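Local coordinates for protein amidohydrolase (Thermotoga maritima, PDB 3OOQ) that probably hydrolyses amide bonds as a member of the amidohydrolase family, possibly with allantoinase activity, at residues E71-G74 / Y75-D79; T287-T290 / I291-L295; A319-A322 / M323-A327. One frame throughout, in Å; residues are numbered along the deposited sequence.

Contact 1 of 3, residues E71-G74 / Y75-D79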
ATOM      1  N   GLU F  71     -20.419 -20.006 -16.814  1.00 23.24           N
ATOM      2  CA  GLU F  71     -19.640 -20.017 -18.042  1.00 22.95           C
ATOM      3  C   GLU F  71     -19.884 -18.765 -18.878  1.00 23.23           C
ATOM      4  O   GLU F  71     -20.991 -18.230 -18.908  1.00 23.42           O
ATOM      5  CB  GLU F  71     -19.899 -21.285 -18.869  1.00 22.87           C
ATOM      6  CG  GLU F  71     -18.999 -21.397 -20.137  1.00 22.30           C
ATOM      7  CD  GLU F  71     -18.989 -22.798 -20.762  1.00 22.80           C
ATOM      8  OE1 GLU F  71     -19.947 -23.562 -20.530  1.00 23.08           O
ATOM      9  OE2 GLU F  71     -18.028 -23.143 -21.498  1.00 22.89           O
ATOM     10  N   GLY F  72     -18.822 -18.303 -19.537  1.00 23.56           N
ATOM     11  CA  GLY F  72     -18.888 -17.203 -20.482  1.00 24.17           C
ATOM     12  C   GLY F  72     -19.034 -15.810 -19.881  1.00 24.53           C
ATOM     13  O   GLY F  72     -19.591 -14.927 -20.532  1.00 24.34           O
ATOM     14  N   VAL F  73     -18.540 -15.606 -18.656  1.00 25.01           N
ATOM     15  CA  VAL F  73     -18.656 -14.288 -18.000  1.00 26.22           C
ATOM     16  C   VAL F  73     -17.388 -13.728 -17.319  1.00 27.68           C
ATOM     17  O   VAL F  73     -17.319 -12.530 -17.042  1.00 28.16           O
ATOM     18  CB  VAL F  73     -19.796 -14.261 -16.955  1.00 25.69           C
ATOM     19  CG1 VAL F  73     -21.161 -14.502 -17.625  1.00 24.62           C
ATOM     20  CG2 VAL F  73     -19.527 -15.263 -15.848  1.00 22.44           C
ATOM     21  N   GLY F  74     -16.417 -14.582 -17.006  1.00 28.12           N
ATOM     22  CA  GLY F  74     -15.201 -14.115 -16.352  1.00 28.51           C
ATOM     23  C   GLY F  74     -15.066 -14.683 -14.955  1.00 29.35           C
ATOM     24  O   GLY F  74     -16.055 -14.748 -14.212  1.00 28.48           O
ATOM     25  N   TYR F  75     -13.836 -15.075 -14.607  1.00 30.81           N
ATOM     26  CA  TYR F  75     -13.481 -15.597 -13.278  1.00 33.33           C
ATOM     27  C   TYR F  75     -13.973 -14.726 -12.123  1.00 32.67           C
ATOM     28  O   TYR F  75     -14.249 -15.242 -11.050  1.00 32.51           O
ATOM     29  CB  TYR F  75     -11.955 -15.809 -13.152  1.00 36.11           C
ATOM     30  CG  TYR F  75     -11.496 -16.099 -11.732  1.00 60.53           C
ATOM     31  CD1 TYR F  75     -10.956 -15.083 -10.925  1.00 38.30           C
ATOM     32  CD2 TYR F  75     -11.629 -17.384 -11.181  1.00 38.46           C
ATOM     33  CE1 TYR F  75     -10.546 -15.349  -9.601  1.00 60.53           C
ATOM     34  CE2 TYR F  75     -11.223 -17.663  -9.861  1.00 60.37           C
ATOM     35  CZ  TYR F  75     -10.684 -16.640  -9.082  1.00 39.05           C
ATOM     36  OH  TYR F  75     -10.286 -16.906  -7.786  1.00 60.35           O
ATOM     37  N   TYR F  76     -14.074 -13.417 -12.351  1.00 32.57           N
ATOM     38  CA  TYR F  76     -14.489 -12.459 -11.321  1.00 33.13           C
ATOM     39  C   TYR F  76     -15.872 -12.761 -10.678  1.00 31.61           C
ATOM     40  O   TYR F  76     -16.089 -12.497  -9.485  1.00 31.42           O
ATOM     41  CB  TYR F  76     -14.435 -11.028 -11.876  1.00 35.26           C
ATOM     42  CG  TYR F  76     -15.056 -10.008 -10.959  1.00 62.26           C
ATOM     43  CD1 TYR F  76     -14.496  -9.746  -9.698  1.00 36.66           C
ATOM     44  CD2 TYR F  76     -16.220  -9.311 -11.338  1.00 37.10           C
ATOM     45  CE1 TYR F  76     -15.075  -8.818  -8.837  1.00 62.35           C
ATOM     46  CE2 TYR F  76     -16.805  -8.380 -10.484  1.00 62.55           C
ATOM     47  CZ  TYR F  76     -16.229  -8.142  -9.239  1.00 37.70           C
ATOM     48  OH  TYR F  76     -16.792  -7.226  -8.382  1.00 62.94           O
ATOM     49  N   TYR F  77     -16.780 -13.333 -11.464  1.00 29.54           N
ATOM     50  CA  TYR F  77     -18.128 -13.669 -11.012  1.00 28.36           C
ATOM     51  C   TYR F  77     -18.262 -15.060 -10.343  1.00 27.15           C
ATOM     52  O   TYR F  77     -19.375 -15.481  -9.998  1.00 26.43           O
ATOM     53  CB  TYR F  77     -19.101 -13.578 -12.196  1.00 28.60           C
ATOM     54  CG  TYR F  77     -19.229 -12.181 -12.764  1.00 38.69           C
ATOM     55  CD1 TYR F  77     -19.812 -11.148 -12.013  1.00 29.62           C
ATOM     56  CD2 TYR F  77     -18.755 -11.883 -14.042  1.00 29.43           C
ATOM     57  CE1 TYR F  77     -19.925  -9.849 -12.525  1.00 38.82           C
ATOM     58  CE2 TYR F  77     -18.872 -10.589 -14.574  1.00 39.13           C
ATOM     59  CZ  TYR F  77     -19.460  -9.579 -13.811  1.00 30.46           C
ATOM     60  OH  TYR F  77     -19.576  -8.304 -14.333  1.00 39.22           O
ATOM     61  N   SER F  78     -17.148 -15.770 -10.172  1.00 26.42           N
ATOM     62  CA  SER F  78     -17.210 -17.118  -9.602  1.00 26.37           C
ATOM     63  C   SER F  78     -17.694 -17.106  -8.153  1.00 25.11           C
ATOM     64  O   SER F  78     -17.244 -16.307  -7.336  1.00 25.87           O
ATOM     65  CB  SER F  78     -15.862 -17.835  -9.704  1.00 26.52           C
ATOM     66  OG  SER F  78     -16.004 -19.192  -9.291  1.00 37.87           O
ATOM     67  N   ASP F  79     -18.627 -17.991  -7.853  1.00 23.32           N
ATOM     68  CA  ASP F  79     -19.145 -18.112  -6.504  1.00 22.00           C
ATOM     69  C   ASP F  79     -18.556 -19.322  -5.777  1.00 22.23           C
ATOM     70  O   ASP F  79     -19.013 -19.666  -4.686  1.00 22.90           O
ATOM     71  CB  ASP F  79     -20.690 -18.162  -6.522  1.00 20.82           C
ATOM     72  CG  ASP F  79     -21.318 -16.807  -6.848  1.00 34.12           C
ATOM     73  OD1 ASP F  79     -22.203 -16.753  -7.736  1.00 21.49           O
ATOM     74  OD2 ASP F  79     -20.919 -15.796  -6.228  1.00 19.58           O
TER

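Contact 2 of 3, residues T287-T290 / I291-L295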
ATOM      1  N   THR F 287      -1.247 -38.941 -13.612  1.00 24.93           N
ATOM      2  CA  THR F 287      -1.257 -39.857 -14.751  1.00 25.90           C
ATOM      3  C   THR F 287      -2.644 -40.455 -14.936  1.00 26.85           C
ATOM      4  O   THR F 287      -3.347 -40.778 -13.960  1.00 25.36           O
ATOM      5  CB  THR F 287      -0.190 -40.984 -14.640  1.00 26.37           C
ATOM      6  OG1 THR F 287      -0.407 -41.946 -15.690  1.00 23.46           O
ATOM      7  CG2 THR F 287      -0.260 -41.691 -13.271  1.00 22.62           C
HETATM    8  N   MSE F 288      -3.039 -40.586 -16.194  1.00 28.94           N
HETATM    9  CA  MSE F 288      -4.300 -41.219 -16.523  1.00 32.02           C
HETATM   10  C   MSE F 288      -4.297 -42.719 -16.203  1.00 29.74           C
HETATM   11  O   MSE F 288      -5.357 -43.344 -16.096  1.00 28.78           O
HETATM   12  CB  MSE F 288      -4.626 -40.991 -17.982  1.00 37.50           C
HETATM   13  CG  MSE F 288      -6.092 -40.980 -18.216  1.00 46.60           C
HETATM   14 SE   MSE F 288      -6.455 -39.629 -19.503  1.00 47.14          SE
HETATM   15  CE  MSE F 288      -8.245 -39.183 -18.928  1.00 46.66           C
ATOM     16  N   GLU F 289      -3.096 -43.272 -16.038  1.00 28.77           N
ATOM     17  CA  GLU F 289      -2.909 -44.654 -15.600  1.00 28.82           C
ATOM     18  C   GLU F 289      -3.455 -44.948 -14.212  1.00 27.91           C
ATOM     19  O   GLU F 289      -3.626 -46.114 -13.841  1.00 28.35           O
ATOM     20  CB  GLU F 289      -1.430 -45.000 -15.619  1.00 29.78           C
ATOM     21  CG  GLU F 289      -0.833 -45.052 -17.010  1.00 44.93           C
ATOM     22  CD  GLU F 289       0.521 -45.717 -17.012  1.00 31.49           C
ATOM     23  OE1 GLU F 289       1.253 -45.589 -16.009  1.00 45.50           O
ATOM     24  OE2 GLU F 289       0.849 -46.375 -18.011  1.00 45.84           O
ATOM     25  N   THR F 290      -3.717 -43.894 -13.446  1.00 26.92           N
ATOM     26  CA  THR F 290      -4.245 -44.027 -12.099  1.00 26.16           C
ATOM     27  C   THR F 290      -5.601 -44.766 -12.069  1.00 24.45           C
ATOM     28  O   THR F 290      -5.887 -45.523 -11.139  1.00 23.50           O
ATOM     29  CB  THR F 290      -4.311 -42.640 -11.375  1.00 26.12           C
ATOM     30  OG1 THR F 290      -4.287 -42.838  -9.962  1.00 45.48           O
ATOM     31  CG2 THR F 290      -5.572 -41.868 -11.734  1.00 44.38           C
ATOM     32  N   ILE F 291      -6.422 -44.562 -13.097  1.00 22.98           N
ATOM     33  CA  ILE F 291      -7.701 -45.249 -13.172  1.00 23.10           C
ATOM     34  C   ILE F 291      -7.464 -46.773 -13.078  1.00 23.71           C
ATOM     35  O   ILE F 291      -7.928 -47.427 -12.141  1.00 23.06           O
ATOM     36  CB  ILE F 291      -8.497 -44.847 -14.433  1.00 23.59           C
ATOM     37  CG1 ILE F 291      -8.999 -43.388 -14.306  1.00 22.88           C
ATOM     38  CG2 ILE F 291      -9.664 -45.830 -14.683  1.00 23.26           C
ATOM     39  CD1 ILE F 291      -9.515 -42.786 -15.600  1.00 23.01           C
ATOM     40  N   ALA F 292      -6.688 -47.296 -14.016  1.00 24.43           N
ATOM     41  CA  ALA F 292      -6.311 -48.709 -14.049  1.00 25.33           C
ATOM     42  C   ALA F 292      -5.715 -49.154 -12.724  1.00 26.07           C
ATOM     43  O   ALA F 292      -6.118 -50.188 -12.170  1.00 26.60           O
ATOM     44  CB  ALA F 292      -5.310 -48.950 -15.176  1.00 25.42           C
ATOM     45  N   LYS F 293      -4.764 -48.366 -12.211  1.00 25.83           N
ATOM     46  CA  LYS F 293      -4.009 -48.769 -11.048  1.00 26.56           C
ATOM     47  C   LYS F 293      -4.914 -48.912  -9.831  1.00 26.21           C
ATOM     48  O   LYS F 293      -4.829 -49.906  -9.103  1.00 26.70           O
ATOM     49  CB  LYS F 293      -2.857 -47.804 -10.770  1.00 27.87           C
ATOM     50  CG  LYS F 293      -1.798 -47.826 -11.854  1.00 33.08           C
ATOM     51  CD  LYS F 293      -0.734 -46.761 -11.653  1.00 30.58           C
ATOM     52  CE  LYS F 293       0.454 -47.046 -12.565  1.00 34.31           C
ATOM     53  NZ  LYS F 293       1.711 -46.957 -11.804  1.00 32.87           N
ATOM     54  N   LEU F 294      -5.790 -47.943  -9.627  1.00 24.81           N
ATOM     55  CA  LEU F 294      -6.663 -47.968  -8.466  1.00 24.96           C
ATOM     56  C   LEU F 294      -7.691 -49.078  -8.610  1.00 26.10           C
ATOM     57  O   LEU F 294      -7.901 -49.840  -7.672  1.00 25.63           O
ATOM     58  CB  LEU F 294      -7.304 -46.600  -8.225  1.00 24.28           C
ATOM     59  CG  LEU F 294      -6.284 -45.513  -7.835  1.00 30.66           C
ATOM     60  CD1 LEU F 294      -6.940 -44.166  -7.598  1.00 24.14           C
ATOM     61  CD2 LEU F 294      -5.496 -45.937  -6.595  1.00 24.71           C
ATOM     62  N   LEU F 295      -8.298 -49.196  -9.794  1.00 27.20           N
ATOM     63  CA  LEU F 295      -9.197 -50.328 -10.062  1.00 28.51           C
ATOM     64  C   LEU F 295      -8.555 -51.677  -9.712  1.00 29.41           C
ATOM     65  O   LEU F 295      -9.149 -52.487  -9.007  1.00 29.05           O
ATOM     66  CB  LEU F 295      -9.720 -50.313 -11.505  1.00 28.51           C
ATOM     67  CG  LEU F 295     -10.708 -49.182 -11.827  1.00 31.69           C
ATOM     68  CD1 LEU F 295     -11.020 -49.102 -13.314  1.00 28.30           C
ATOM     69  CD2 LEU F 295     -11.989 -49.318 -11.007  1.00 28.51           C
TER
HETATM   70  O   HOH W   1      -6.000 -45.938 -16.669  1.00 15.50           O

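Contact 3 of 3, residues A319-A322 / M323-A327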
ATOM      1  N   ALA F 319     -13.201 -39.723 -20.131  1.00 21.91           N
ATOM      2  CA  ALA F 319     -13.281 -41.169 -19.856  1.00 22.10           C
ATOM      3  C   ALA F 319     -12.715 -41.972 -21.019  1.00 22.35           C
ATOM      4  O   ALA F 319     -11.783 -42.752 -20.827  1.00 22.55           O
ATOM      5  CB  ALA F 319     -14.699 -41.586 -19.545  1.00 21.52           C
ATOM      6  N   ALA F 320     -13.239 -41.745 -22.226  1.00 22.57           N
ATOM      7  CA  ALA F 320     -12.764 -42.445 -23.433  1.00 22.66           C
ATOM      8  C   ALA F 320     -11.249 -42.415 -23.585  1.00 22.88           C
ATOM      9  O   ALA F 320     -10.630 -43.434 -23.857  1.00 22.71           O
ATOM     10  CB  ALA F 320     -13.429 -41.891 -24.664  1.00 22.63           C
ATOM     11  N   THR F 321     -10.652 -41.244 -23.375  1.00 23.80           N
ATOM     12  CA  THR F 321      -9.201 -41.056 -23.503  1.00 23.45           C
ATOM     13  C   THR F 321      -8.426 -41.973 -22.556  1.00 23.37           C
ATOM     14  O   THR F 321      -7.295 -42.388 -22.854  1.00 22.64           O
ATOM     15  CB  THR F 321      -8.819 -39.581 -23.257  1.00 23.06           C
ATOM     16  OG1 THR F 321      -9.404 -38.777 -24.286  1.00 22.63           O
ATOM     17  CG2 THR F 321      -7.298 -39.368 -23.255  1.00 21.57           C
ATOM     18  N   ALA F 322      -9.037 -42.319 -21.428  1.00 23.93           N
ATOM     19  CA  ALA F 322      -8.350 -43.193 -20.482  1.00 24.52           C
ATOM     20  C   ALA F 322      -8.083 -44.578 -21.067  1.00 26.25           C
ATOM     21  O   ALA F 322      -7.180 -45.276 -20.604  1.00 26.67           O
ATOM     22  CB  ALA F 322      -9.079 -43.266 -19.159  1.00 23.50           C
HETATM   23  N   MSE F 323      -8.825 -44.956 -22.112  1.00 27.29           N
HETATM   24  CA  MSE F 323      -8.550 -46.208 -22.850  1.00 28.53           C
HETATM   25  C   MSE F 323      -7.168 -46.225 -23.499  1.00 27.96           C
HETATM   26  O   MSE F 323      -6.663 -47.286 -23.840  1.00 27.82           O
HETATM   27  CB  MSE F 323      -9.631 -46.516 -23.892  1.00 30.18           C
HETATM   28  CG  MSE F 323     -10.997 -46.758 -23.287  1.00 28.05           C
HETATM   29 SE   MSE F 323     -12.378 -47.401 -24.520  1.00 34.79          SE
HETATM   30  CE  MSE F 323     -12.476 -45.893 -25.773  1.00 28.15           C
ATOM     31  N   ARG F 324      -6.547 -45.057 -23.641  1.00 27.70           N
ATOM     32  CA  ARG F 324      -5.138 -44.996 -24.057  1.00 28.17           C
ATOM     33  C   ARG F 324      -4.162 -45.283 -22.929  1.00 27.87           C
ATOM     34  O   ARG F 324      -2.953 -45.311 -23.170  1.00 27.36           O
ATOM     35  CB  ARG F 324      -4.766 -43.622 -24.636  1.00 28.46           C
ATOM     36  CG  ARG F 324      -5.665 -43.167 -25.721  1.00 31.71           C
ATOM     37  CD  ARG F 324      -5.066 -42.046 -26.533  1.00 29.07           C
ATOM     38  NE  ARG F 324      -5.712 -42.065 -27.839  1.00 30.93           N
ATOM     39  CZ  ARG F 324      -5.640 -41.102 -28.750  1.00 30.42           C
ATOM     40  NH1 ARG F 324      -4.948 -39.982 -28.520  1.00 29.31           N
ATOM     41  NH2 ARG F 324      -6.280 -41.277 -29.894  1.00 30.60           N
ATOM     42  N   TYR F 325      -4.673 -45.446 -21.703  1.00 28.34           N
ATOM     43  CA  TYR F 325      -3.816 -45.622 -20.520  1.00 29.11           C
ATOM     44  C   TYR F 325      -4.208 -46.850 -19.686  1.00 29.81           C
ATOM     45  O   TYR F 325      -4.122 -46.841 -18.445  1.00 29.78           O
ATOM     46  CB  TYR F 325      -3.806 -44.336 -19.677  1.00 29.37           C
ATOM     47  CG  TYR F 325      -3.408 -43.127 -20.494  1.00 38.96           C
ATOM     48  CD1 TYR F 325      -4.370 -42.374 -21.167  1.00 29.92           C
ATOM     49  CD2 TYR F 325      -2.068 -42.767 -20.636  1.00 30.48           C
ATOM     50  CE1 TYR F 325      -4.019 -41.267 -21.936  1.00 39.33           C
ATOM     51  CE2 TYR F 325      -1.696 -41.656 -21.413  1.00 39.61           C
ATOM     52  CZ  TYR F 325      -2.687 -40.913 -22.054  1.00 30.84           C
ATOM     53  OH  TYR F 325      -2.352 -39.821 -22.829  1.00 40.31           O
ATOM     54  N   GLY F 326      -4.662 -47.895 -20.384  1.00 29.57           N
ATOM     55  CA  GLY F 326      -4.907 -49.207 -19.777  1.00 29.02           C
ATOM     56  C   GLY F 326      -6.275 -49.430 -19.163  1.00 28.25           C
ATOM     57  O   GLY F 326      -6.527 -50.499 -18.603  1.00 28.43           O
ATOM     58  N   ALA F 327      -7.159 -48.440 -19.275  1.00 26.92           N
ATOM     59  CA  ALA F 327      -8.491 -48.518 -18.695  1.00 27.26           C
ATOM     60  C   ALA F 327      -9.490 -49.141 -19.673  1.00 28.20           C
ATOM     61  O   ALA F 327      -9.442 -48.872 -20.870  1.00 28.42           O
ATOM     62  CB  ALA F 327      -8.966 -47.134 -18.263  1.00 26.81           C
TER

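Contact 1 of 3, residues E71-G74 / Y75-D79
Y77 turns one edge of its ring toward V73, and the two side chains cross at about a right angle. With CG beside its own backbone N and anti to the carbonyl carbon (chi1 -64°), the ring edge is placed against V73 O, and Y77 CD2 comes 3.4 Å from V73 O, near the ring plane. On the valine, CB lies 3.9 Å from Y77 CD2. V73 CG2, wedged between the backbone N and the carbonyl carbon, meets the same ring carbon and Y77 CB. A face of the Y77 ring is taken by its neighbour: Y76 CD2 stands 3.9 Å above the plane, over the centre. Between the two sides runs a single hydrogen bond, Y77 N to G74 O at 3.2 Å, whose donor sits 42° out of the carbonyl plane. G74 has backbone angles at which a CB would jam against V73 O, so glycine is called for. The hydroxyl of Y77 reaches across to another subunit, bonding V73 O there, and V73 O receives Y77 OH from that chain in return. L281 of a further subunit packs on both V73 and Y77. The arrangement is a tight turn opening a short 3-10 segment, carried on across 75-78 by S78 N to Y75 O, within the long loop after strand 54-64 of this TIM-barrel-type family.

Contact 2 of 3, residues T287-T290 / I291-L295
K293 lays its aliphatic chain over the backbone carbonyl of E289, one helical turn back, with K293 CG 3.2 Å from E289 O. Its CG stands beside the backbone N, and the chain runs extended until a bend at chi4 (-132°); further out, K293 CE is 3.8 Å from E289 OE1. The ammonium stops short of a salt bridge, K293 NZ to E289 OE1 being 4.4 Å, so the opposite charges probably attract without a direct bond. A methionine in place of K293 would probably leave the E289 carboxylate without its nearby positive charge. Beneath the side chains, K293 N bonds to E289 O at 3.0 Å with the donor in the carbonyl plane. On another side of the helix, T290 and L294 lie side by side, pointing the same way. T290 OG1, anti to the backbone N (chi1 -156°), is turned against the leucine and sits 3.8 Å from L294 CD1; this hydroxyl is buried with no polar partner in the model. L294 N bonds to T290 O. The first turn is looser: I291 N reaches M288 O only weakly, and a water donates to M288 O while accepting from A292 N, linking the two groups. I291 and selenomethionine M288 face the loops and helices behind, among them helix 329-334 and helix 315-321. At the entrance T287 OG1 accepts E289 N at 3.0 Å, an ST turn that caps the approach. Together with the type I turn from T287 to T290, this is the capped N-terminal entry to helix 290-297.

Contact 3 of 3, residues A319-A322 / M323-A327
M323 curls back over the A320 carbonyl: M323 CB lies 3.2 Å from A320 O, and a bend at chi3 (-62°) returns the methyl CE of this selenomethionine to within 4.3 Å of A320 CB. The same oxygen accepts M323 N, and T321 O accepts R324 N at 2.9 Å, both donors standing well above the carbonyl plane, as is usual for 3-10 bonds. T321 and Y325 run alongside, pointing the same way; T321 CG2 touches Y325 CE1 at 4.0 Å, and T321 O sits at the ring edge, near its plane, 3.4 Å from Y325 CD1. A322 O is gripped twice, by Y325 N at 2.7 Å and weakly by A327 N. With G326 at positive phi and the methyls A322 CB and A327 CB meeting, the chain turns away at the helix end. One shell out, T321 OG1 bonds to V317 O, tying the threonine to its own helix. R324 carries its guanidinium to a neighbouring subunit, bonding the carbonyls of P368 and D370 and the hydroxyl of T316 there. Helix 315-321 thus unwinds through a 3-10 turn toward helix 329-334, whose L332 packs on A322, M323 and A327, while I291 of helix 290-297 touches A327.

Contacts 2 and 3 form one packed unit, their centres about 9 Å apart, so that the entry of helix 290-297 rests on the exit of helix 315-321. M288 CB lies 3.5 Å from Y325 CD1, I291 CD1 reaches A322 CB at 3.6 Å, and the selenium of M288 meets T321 CG2. Contact 1 stands apart, its nearest atoms about 19 Å from contact 2 and about 17 Å from contact 3. What it shares with contact 3 is a neighbouring subunit, the same one for both, whereas no other chain of the assembly touches contact 2. No ligand or metal lies among the residues of the three contacts.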